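Local coordinates for protein importin subunit beta-1 (Saccharomyces cerevisiae, PDB 5OWU) that carries proteins into the nucleus by pairing with importin alpha, the adaptor that recognises classical nuclear localization signals in cargo, at residues E68-D73 / I119-D124; I438-A443 / V481-E486; Y746-L751 / A787-L792. All blocks are in the same frame, centred on the assembly; numbering follows the deposited sequence. Where two conformers were deposited one is given.

How the interactions relate
The three contacts come in series along one all-helical HEAT-repeat chain, each closing before the next opens. Interaction 1 sets the loop between helices 55-67 and 74-87 against helix 109-126 of HEAT 3. Interaction 2 joins helix 425-442 of HEAT 10 to helix 467-484 of HEAT 11, and interaction 3 joins helix 741-764 of HEAT 17 to the junction of helices 776-788 and 790-793 in HEAT 18. They share no helix and do not touch. Centres of 1 and 2 lie about 52 Å apart on opposite sides of the chain's centre, yet interaction 3, late in sequence, comes within about 11 Å of interaction 1 between nearest atoms, consistent with a superhelix that brings distant repeats together.

Interaction 1: E68-D73 / I119-D124; sequences ELVSKD and IAAIAD
L69 and V70 reach from the loop between two helices of the N-terminal HEAT-repeat array onto helix 109-126 of HEAT 3, with the methyl of A121 as their common target. L69 and V70 leave the backbone toward the helix, and the A121 methyl points out to meet them. L69 brings its CB to 3.9 Å from A121 CB and then runs on past it, so that its CD1 meets CG1 of I122 at 3.7 Å. Although the CB of I122 points away from the loop, its CG1 branch, beside the backbone N (chi1 -65°), still reaches the L69 CD1 methyl; the two side chains cross at a slant. V70 is the loop residue nearest the helix backbone, its CA 5.8 Å from A121 CA. The close contacts are between apolar side chains, and W84 of helix 74-87 touches both L69 and I122, extending them toward the neighbouring helix. At its far end the loop turns into that helix, with D73 as N-cap and its OD1 taking the N-H of V75. The V70 CG1 methyl lies over A121, 3.7 Å from A121 CB, while V70 CG2 stays 4.0 Å from the same carbon.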
loop_
_atom_site.group_PDB
_atom_site.type_symbol
_atom_site.label_atom_id
_atom_site.label_comp_id
_atom_site.label_asym_id
_atom_site.label_seq_id
_atom_site.Cartn_x
_atom_site.Cartn_y
_atom_site.Cartn_z
ATOM N N GLU A 68 -26.306 10.137 -2.173
ATOM C CA GLU A 68 -27.360 9.209 -1.766
ATOM C C GLU A 68 -27.643 8.135 -2.817
ATOM O O GLU A 68 -28.600 7.368 -2.666
ATOM C CB GLU A 68 -28.649 9.975 -1.458
ATOM C CG GLU A 68 -28.532 10.953 -0.297
ATOM C CD GLU A 68 -28.160 10.274 1.009
ATOM O OE1 GLU A 68 -28.616 9.138 1.237
ATOM O OE2 GLU A 68 -27.401 10.868 1.800
ATOM N N LEU A 69 -26.839 8.065 -3.871
ATOM C CA LEU A 69 -27.072 7.139 -4.970
ATOM C C LEU A 69 -25.922 6.174 -5.208
ATOM O O LEU A 69 -26.158 5.055 -5.671
ATOM C CB LEU A 69 -27.351 7.918 -6.267
ATOM C CG LEU A 69 -28.671 8.687 -6.322
ATOM C CD1 LEU A 69 -28.760 9.522 -7.590
ATOM C CD2 LEU A 69 -29.856 7.744 -6.224
ATOM N N VAL A 70 -24.691 6.568 -4.892
ATOM C CA VAL A 70 -23.537 5.690 -5.008
ATOM C C VAL A 70 -22.720 5.810 -3.734
ATOM O O VAL A 70 -22.776 6.814 -3.023
ATOM C CB VAL A 70 -22.665 6.015 -6.240
ATOM C CG1 VAL A 70 -23.401 5.646 -7.518
ATOM C CG2 VAL A 70 -22.272 7.494 -6.241
ATOM N N SER A 71 -21.961 4.756 -3.451
ATOM C CA SER A 71 -21.117 4.698 -2.269
ATOM C C SER A 71 -19.900 3.846 -2.590
ATOM O O SER A 71 -19.887 3.090 -3.564
ATOM C CB SER A 71 -21.871 4.117 -1.068
ATOM O OG SER A 71 -21.017 3.959 0.048
ATOM N N LYS A 72 -18.867 3.982 -1.763
ATOM C CA LYS A 72 -17.755 3.042 -1.835
ATOM C C LYS A 72 -18.157 1.700 -1.240
ATOM O O LYS A 72 -17.909 0.645 -1.835
ATOM C CB LYS A 72 -16.531 3.611 -1.116
ATOM C CG LYS A 72 -15.760 4.648 -1.931
ATOM C CD LYS A 72 -14.395 4.955 -1.315
ATOM C CE LYS A 72 -13.416 3.795 -1.495
ATOM N NZ LYS A 72 -12.097 4.067 -0.863
ATOM N N ASP A 73 -18.800 1.723 -0.076
ATOM C CA ASP A 73 -19.295 0.497 0.533
ATOM C C ASP A 73 -20.257 -0.210 -0.417
ATOM O O ASP A 73 -21.236 0.379 -0.884
ATOM C CB ASP A 73 -19.978 0.820 1.862
ATOM C CG ASP A 73 -20.732 -0.363 2.436
ATOM O OD1 ASP A 73 -20.401 -1.516 2.086
ATOM O OD2 ASP A 73 -21.655 -0.137 3.249
ATOM N N ILE A 119 -25.481 12.353 -13.120
ATOM C CA ILE A 119 -25.815 11.472 -14.233
ATOM C C ILE A 119 -25.064 10.159 -14.098
ATOM O O ILE A 119 -25.638 9.081 -14.277
ATOM C CB ILE A 119 -25.508 12.165 -15.574
ATOM C CG1 ILE A 119 -26.509 13.294 -15.819
ATOM C CG2 ILE A 119 -25.533 11.160 -16.726
ATOM C CD1 ILE A 119 -26.091 14.255 -16.909
ATOM N N ALA A 120 -23.773 10.227 -13.765
ATOM C CA ALA A 120 -22.982 9.012 -13.612
ATOM C C ALA A 120 -23.572 8.097 -12.547
ATOM O O ALA A 120 -23.638 6.879 -12.739
ATOM C CB ALA A 120 -21.533 9.361 -13.266
ATOM N N ALA A 121 -23.991 8.660 -11.409
ATOM C CA ALA A 121 -24.548 7.833 -10.333
ATOM C C ALA A 121 -25.841 7.141 -10.768
ATOM O O ALA A 121 -26.034 5.929 -10.552
ATOM C CB ALA A 121 -24.800 8.698 -9.098
ATOM N N ILE A 122 -26.744 7.902 -11.387
ATOM C CA ILE A 122 -28.000 7.313 -11.836
ATOM C C ILE A 122 -27.727 6.235 -12.877
ATOM O O ILE A 122 -28.284 5.136 -12.816
ATOM C CB ILE A 122 -28.942 8.404 -12.377
ATOM C CG1 ILE A 122 -29.347 9.363 -11.251
ATOM C CG2 ILE A 122 -30.193 7.778 -13.005
ATOM C CD1 ILE A 122 -29.928 10.672 -11.750
ATOM N N ALA A 123 -26.860 6.537 -13.848
ATOM C CA ALA A 123 -26.515 5.564 -14.880
ATOM C C ALA A 123 -25.936 4.301 -14.268
ATOM O O ALA A 123 -26.255 3.192 -14.702
ATOM C CB ALA A 123 -25.516 6.169 -15.872
ATOM N N ASP A 124 -25.063 4.452 -13.271
ATOM C CA ASP A 124 -24.490 3.287 -12.618
ATOM C C ASP A 124 -25.569 2.426 -11.990
ATOM O O ASP A 124 -25.393 1.210 -11.869
ATOM C CB ASP A 124 -23.472 3.713 -11.565
ATOM C CG ASP A 124 -22.124 4.080 -12.171
ATOM O OD1 ASP A 124 -21.900 3.772 -13.355
ATOM O OD2 ASP A 124 -21.287 4.672 -11.467
#

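Interaction 2: I438-A443 / V481-E486; sequences IADSVA and VEQLAE
Water 1 is gripped from both sides of this helix-to-helix joint between HEAT 10 and HEAT 11: it accepts the N-H of A443 at 2.7 Å from the A443 N and a proton of the Q483 amide at 2.9 Å from NE2. It also donates weakly to A439 O, so one water links the backbone of A439 and A443 to the side chain of Q483 on helix 467-484. Q483 leaves its backbone toward the partner helix and then bends at its second torsion (chi2 -65°), which lays the amide across the D440 carbonyl of that helix; D440 O lies 3.2 Å from Q483 CD. NE2 is almost as near to that oxygen, but the angle is poor and its bond goes to the water instead. The D440 carboxylate stands nearly perpendicular to the amide, 89° between planes. A second water lies 2.6 Å from both D440 OD1 and E482 OE1 and can bridge them, though it has fewer protons than acceptors within range; it probably eases the repulsion between two like charges whose oxygens lie 4.8 Å apart. Y530 touches E482, continuing the array to helix 516-530. Below these polar groups the packing is apolar. The methyl of A443 sits between two side chains of the opposite helix, with A443 CB 3.5 Å from Q483 CB and 3.6 Å from L484 CD2.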
loop_
_atom_site.group_PDB
_atom_site.type_symbol
_atom_site.label_atom_id
_atom_site.label_comp_id
_atom_site.label_asym_id
_atom_site.label_seq_id
_atom_site.Cartn_x
_atom_site.Cartn_y
_atom_site.Cartn_z
ATOM N N ILE A 438 25.097 -2.622 -2.828
ATOM C CA ILE A 438 26.053 -3.721 -2.885
ATOM C C ILE A 438 25.924 -4.572 -1.633
ATOM O O ILE A 438 25.831 -5.804 -1.696
ATOM C CB ILE A 438 27.484 -3.177 -3.057
ATOM C CG1 ILE A 438 27.602 -2.434 -4.389
ATOM C CG2 ILE A 438 28.501 -4.306 -2.998
ATOM C CD1 ILE A 438 28.896 -1.700 -4.584
ATOM N N ALA A 439 25.904 -3.919 -0.469
ATOM C CA ALA A 439 25.796 -4.654 0.784
ATOM C C ALA A 439 24.488 -5.418 0.845
ATOM O O ALA A 439 24.443 -6.554 1.323
ATOM C CB ALA A 439 25.904 -3.696 1.970
ATOM N N ASP A 440 23.416 -4.817 0.343
ATOM C CA ASP A 440 22.089 -5.365 0.577
ATOM C C ASP A 440 21.860 -6.635 -0.231
ATOM O O ASP A 440 21.261 -7.592 0.272
ATOM C CB ASP A 440 21.023 -4.325 0.242
ATOM C CG ASP A 440 19.688 -4.635 0.877
ATOM O OD1 ASP A 440 19.686 -5.274 1.950
ATOM O OD2 ASP A 440 18.645 -4.248 0.312
ATOM N N SER A 441 22.327 -6.662 -1.482
ATOM C CA SER A 441 22.033 -7.807 -2.341
ATOM C C SER A 441 23.155 -8.838 -2.408
ATOM O O SER A 441 22.874 -10.037 -2.503
ATOM C CB SER A 441 21.694 -7.326 -3.753
ATOM O OG SER A 441 20.411 -6.715 -3.782
ATOM N N VAL A 442 24.418 -8.420 -2.375
ATOM C CA VAL A 442 25.522 -9.371 -2.409
ATOM C C VAL A 442 26.608 -8.986 -1.402
ATOM O O VAL A 442 27.767 -8.770 -1.768
ATOM C CB VAL A 442 26.069 -9.506 -3.851
ATOM C CG1 VAL A 442 26.596 -8.185 -4.421
ATOM C CG2 VAL A 442 27.103 -10.611 -3.948
ATOM N N ALA A 443 26.258 -8.975 -0.108
ATOM C CA ALA A 443 27.194 -8.545 0.931
ATOM C C ALA A 443 28.432 -9.418 0.974
ATOM O O ALA A 443 29.506 -8.950 1.379
ATOM C CB ALA A 443 26.530 -8.571 2.313
ATOM N N VAL A 481 24.867 -5.048 8.340
ATOM C CA VAL A 481 24.641 -5.886 9.511
ATOM C C VAL A 481 23.613 -6.966 9.200
ATOM O O VAL A 481 23.801 -8.142 9.533
ATOM C CB VAL A 481 24.213 -5.018 10.709
ATOM C CG1 VAL A 481 23.789 -5.882 11.898
ATOM C CG2 VAL A 481 25.345 -4.092 11.101
ATOM N N GLU A 482 22.511 -6.584 8.548
ATOM C CA GLU A 482 21.455 -7.547 8.247
ATOM C C GLU A 482 21.969 -8.683 7.369
ATOM O O GLU A 482 21.637 -9.855 7.595
ATOM C CB GLU A 482 20.280 -6.839 7.566
ATOM C CG GLU A 482 19.359 -6.092 8.512
ATOM C CD GLU A 482 18.240 -5.368 7.786
ATOM O OE1 GLU A 482 18.290 -5.276 6.541
ATOM O OE2 GLU A 482 17.314 -4.882 8.463
ATOM N N GLN A 483 22.784 -8.362 6.369
ATOM C CA GLN A 483 23.208 -9.377 5.416
ATOM C C GLN A 483 24.416 -10.171 5.890
ATOM O O GLN A 483 24.603 -11.302 5.437
ATOM C CB GLN A 483 23.509 -8.724 4.063
ATOM C CG GLN A 483 22.292 -8.081 3.431
ATOM C CD GLN A 483 21.230 -9.105 3.079
ATOM O OE1 GLN A 483 20.072 -8.983 3.472
ATOM N NE2 GLN A 483 21.630 -10.125 2.335
ATOM N N LEU A 484 25.232 -9.629 6.792
ATOM C CA LEU A 484 26.431 -10.338 7.219
ATOM C C LEU A 484 26.285 -11.032 8.565
ATOM O O LEU A 484 27.064 -11.946 8.856
ATOM C CB LEU A 484 27.620 -9.373 7.275
ATOM C CG LEU A 484 28.031 -8.790 5.921
ATOM C CD1 LEU A 484 29.108 -7.742 6.086
ATOM C CD2 LEU A 484 28.520 -9.895 4.994
ATOM N N ALA A 485 25.302 -10.646 9.378
ATOM C CA ALA A 485 25.207 -11.201 10.723
ATOM C C ALA A 485 24.942 -12.703 10.710
ATOM O O ALA A 485 25.355 -13.409 11.637
ATOM C CB ALA A 485 24.110 -10.482 11.505
ATOM N N GLU A 486 24.268 -13.214 9.677
ATOM C CA GLU A 486 23.824 -14.606 9.701
ATOM C C GLU A 486 24.967 -15.583 9.466
ATOM O O GLU A 486 24.957 -16.684 10.030
ATOM C CB GLU A 486 22.726 -14.831 8.660
ATOM C CG GLU A 486 21.557 -13.843 8.751
ATOM C CD GLU A 486 20.784 -13.946 10.059
ATOM O OE1 GLU A 486 19.557 -14.183 10.012
ATOM O OE2 GLU A 486 21.399 -13.791 11.135
HETATM O O HOH W 1 23.772 -9.750 0.443
HETATM O O HOH W 2 19.132 -6.274 4.320
#

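Interaction 3: Y746-L751 / A787-L792; sequences YQIKVL and AEDPQL
D789, where helix 776-788 ends, faces I748 of helix 741-764 across the junction between HEAT 17 and HEAT 18. D789 CB points toward that helix, and with CG anti to the backbone N (chi1 -175°) its OD2 reaches the I748 CD1 methyl while OD1 can cap the short helix that follows. The two oxygens divide the work. D789 OD1 accepts the N-H of Q791 at 2.7 Å from Q791 N, as an N-cap bond met on the anti side and 33° out of the carboxylate plane. D789 OD2 accepts from a water at 2.8 Å that also donates to Q747 OE1, and D789 OD2 lies 3.6 Å from I748 CD1. An alanine at D789 would remove both oxygens, and would probably leave the N-H of Q791 without its cap and the bridging water without one of its two acceptors. P790 then starts the short helix. Q791 points back toward helix 741-764 and crosses I748 at about a right angle; Q791 CB touches I748 CD1 at 3.5 Å, and farther out the amide nitrogen Q791 NE2 lies 3.6 Å from I748 CG1. The I748 end methyl is thus held among three residues of the turn, the third being L792, whose CG is 4.0 Å from I748 CD1. L792 finishes the segment by crossing L751 at close to a right angle, with L792 CD1 and L751 CD1 3.8 Å apart. L751 is also touched by F782 and Q785 of helix 776-788, and V750 and L751 pack on A731 and Q732 of helix 718-732, with K699 of helix 698-713 against V750.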
loop_
_atom_site.group_PDB
_atom_site.type_symbol
_atom_site.label_atom_id
_atom_site.label_comp_id
_atom_site.label_asym_id
_atom_site.label_seq_id
_atom_site.Cartn_x
_atom_site.Cartn_y
_atom_site.Cartn_z
ATOM N N TYR A 746 -6.943 -4.573 4.954
ATOM C CA TYR A 746 -7.519 -4.518 6.291
ATOM C C TYR A 746 -8.191 -5.837 6.645
ATOM O O TYR A 746 -8.009 -6.360 7.752
ATOM C CB TYR A 746 -8.519 -3.368 6.404
ATOM C CG TYR A 746 -9.209 -3.353 7.747
ATOM C CD1 TYR A 746 -8.520 -2.989 8.899
ATOM C CD2 TYR A 746 -10.543 -3.728 7.872
ATOM C CE1 TYR A 746 -9.139 -2.986 10.134
ATOM C CE2 TYR A 746 -11.173 -3.729 9.105
ATOM C CZ TYR A 746 -10.465 -3.358 10.232
ATOM O OH TYR A 746 -11.085 -3.354 11.461
ATOM N N GLN A 747 -8.968 -6.396 5.714
ATOM C CA GLN A 747 -9.614 -7.677 5.976
ATOM C C GLN A 747 -8.581 -8.751 6.285
ATOM O O GLN A 747 -8.802 -9.602 7.155
ATOM C CB GLN A 747 -10.473 -8.094 4.786
ATOM C CG GLN A 747 -11.340 -9.314 5.056
ATOM C CD GLN A 747 -11.344 -10.303 3.903
ATOM O OE1 GLN A 747 -10.348 -10.454 3.196
ATOM N NE2 GLN A 747 -12.470 -10.983 3.710
ATOM N N ILE A 748 -7.442 -8.729 5.581
ATOM C CA ILE A 748 -6.376 -9.681 5.884
ATOM C C ILE A 748 -5.880 -9.483 7.310
ATOM O O ILE A 748 -5.595 -10.451 8.021
ATOM C CB ILE A 748 -5.228 -9.553 4.865
ATOM C CG1 ILE A 748 -5.687 -10.002 3.472
ATOM C CG2 ILE A 748 -4.004 -10.361 5.312
ATOM C CD1 ILE A 748 -5.973 -11.489 3.341
ATOM N N LYS A 749 -5.759 -8.229 7.753
ATOM C CA LYS A 749 -5.336 -7.996 9.129
ATOM C C LYS A 749 -6.338 -8.590 10.113
ATOM O O LYS A 749 -5.952 -9.248 11.090
ATOM C CB LYS A 749 -5.150 -6.500 9.375
ATOM C CG LYS A 749 -3.884 -5.929 8.750
ATOM C CD LYS A 749 -2.655 -6.267 9.583
ATOM C CE LYS A 749 -1.373 -6.197 8.759
ATOM N NZ LYS A 749 -1.248 -7.354 7.826
ATOM N N VAL A 750 -7.634 -8.385 9.857
ATOM C CA VAL A 750 -8.672 -8.933 10.727
ATOM C C VAL A 750 -8.571 -10.454 10.782
ATOM O O VAL A 750 -8.615 -11.056 11.862
ATOM C CB VAL A 750 -10.063 -8.469 10.256
ATOM C CG1 VAL A 750 -11.175 -9.076 11.122
ATOM C CG2 VAL A 750 -10.150 -6.947 10.292
ATOM N N LEU A 751 -8.420 -11.101 9.624
ATOM C CA LEU A 751 -8.345 -12.560 9.608
ATOM C C LEU A 751 -7.092 -13.058 10.324
ATOM O O LEU A 751 -7.134 -14.079 11.025
ATOM C CB LEU A 751 -8.391 -13.076 8.169
ATOM C CG LEU A 751 -9.716 -12.833 7.433
ATOM C CD1 LEU A 751 -9.606 -13.205 5.959
ATOM C CD2 LEU A 751 -10.855 -13.614 8.086
ATOM N N ALA A 787 -6.709 -21.328 3.627
ATOM C CA ALA A 787 -6.250 -22.150 2.516
ATOM C C ALA A 787 -6.670 -21.591 1.165
ATOM O O ALA A 787 -6.061 -21.947 0.151
ATOM C CB ALA A 787 -6.774 -23.580 2.673
ATOM N N GLU A 788 -7.687 -20.727 1.122
ATOM C CA GLU A 788 -8.168 -20.194 -0.151
ATOM C C GLU A 788 -7.440 -18.928 -0.598
ATOM O O GLU A 788 -7.208 -18.748 -1.797
ATOM C CB GLU A 788 -9.666 -19.897 -0.067
ATOM C CG GLU A 788 -10.548 -21.078 -0.421
ATOM C CD GLU A 788 -12.012 -20.814 -0.128
ATOM O OE1 GLU A 788 -12.746 -20.424 -1.061
ATOM O OE2 GLU A 788 -12.428 -20.984 1.039
ATOM N N ASP A 789 -7.086 -18.034 0.328
ATOM C CA ASP A 789 -6.563 -16.725 -0.050
ATOM C C ASP A 789 -5.046 -16.730 0.044
ATOM O O ASP A 789 -4.513 -16.941 1.146
ATOM C CB ASP A 789 -7.140 -15.632 0.844
ATOM C CG ASP A 789 -6.722 -14.232 0.405
ATOM O OD1 ASP A 789 -5.628 -14.079 -0.185
ATOM O OD2 ASP A 789 -7.492 -13.279 0.648
ATOM N N PRO A 790 -4.315 -16.485 -1.054
ATOM C CA PRO A 790 -2.842 -16.475 -0.972
ATOM C C PRO A 790 -2.283 -15.435 -0.017
ATOM O O PRO A 790 -1.210 -15.649 0.562
ATOM C CB PRO A 790 -2.414 -16.186 -2.419
ATOM C CG PRO A 790 -3.586 -16.553 -3.252
ATOM C CD PRO A 790 -4.786 -16.251 -2.430
ATOM N N GLN A 791 -2.959 -14.298 0.149
ATOM C CA GLN A 791 -2.482 -13.309 1.104
ATOM C C GLN A 791 -2.367 -13.897 2.504
ATOM O O GLN A 791 -1.633 -13.352 3.337
ATOM C CB GLN A 791 -3.415 -12.099 1.103
ATOM C CG GLN A 791 -3.542 -11.424 -0.255
ATOM C CD GLN A 791 -4.396 -10.173 -0.199
ATOM O OE1 GLN A 791 -3.881 -9.054 -0.229
ATOM N NE2 GLN A 791 -5.713 -10.357 -0.113
ATOM N N LEU A 792 -3.062 -15.004 2.771
ATOM C CA LEU A 792 -2.946 -15.724 4.034
ATOM C C LEU A 792 -1.980 -16.902 3.932
ATOM O O LEU A 792 -0.959 -16.930 4.628
ATOM C CB LEU A 792 -4.335 -16.199 4.493
ATOM C CG LEU A 792 -5.282 -15.089 4.967
ATOM C CD1 LEU A 792 -6.719 -15.596 5.113
ATOM C CD2 LEU A 792 -4.794 -14.503 6.290
HETATM O O HOH W 3 -9.528 -13.009 2.553
#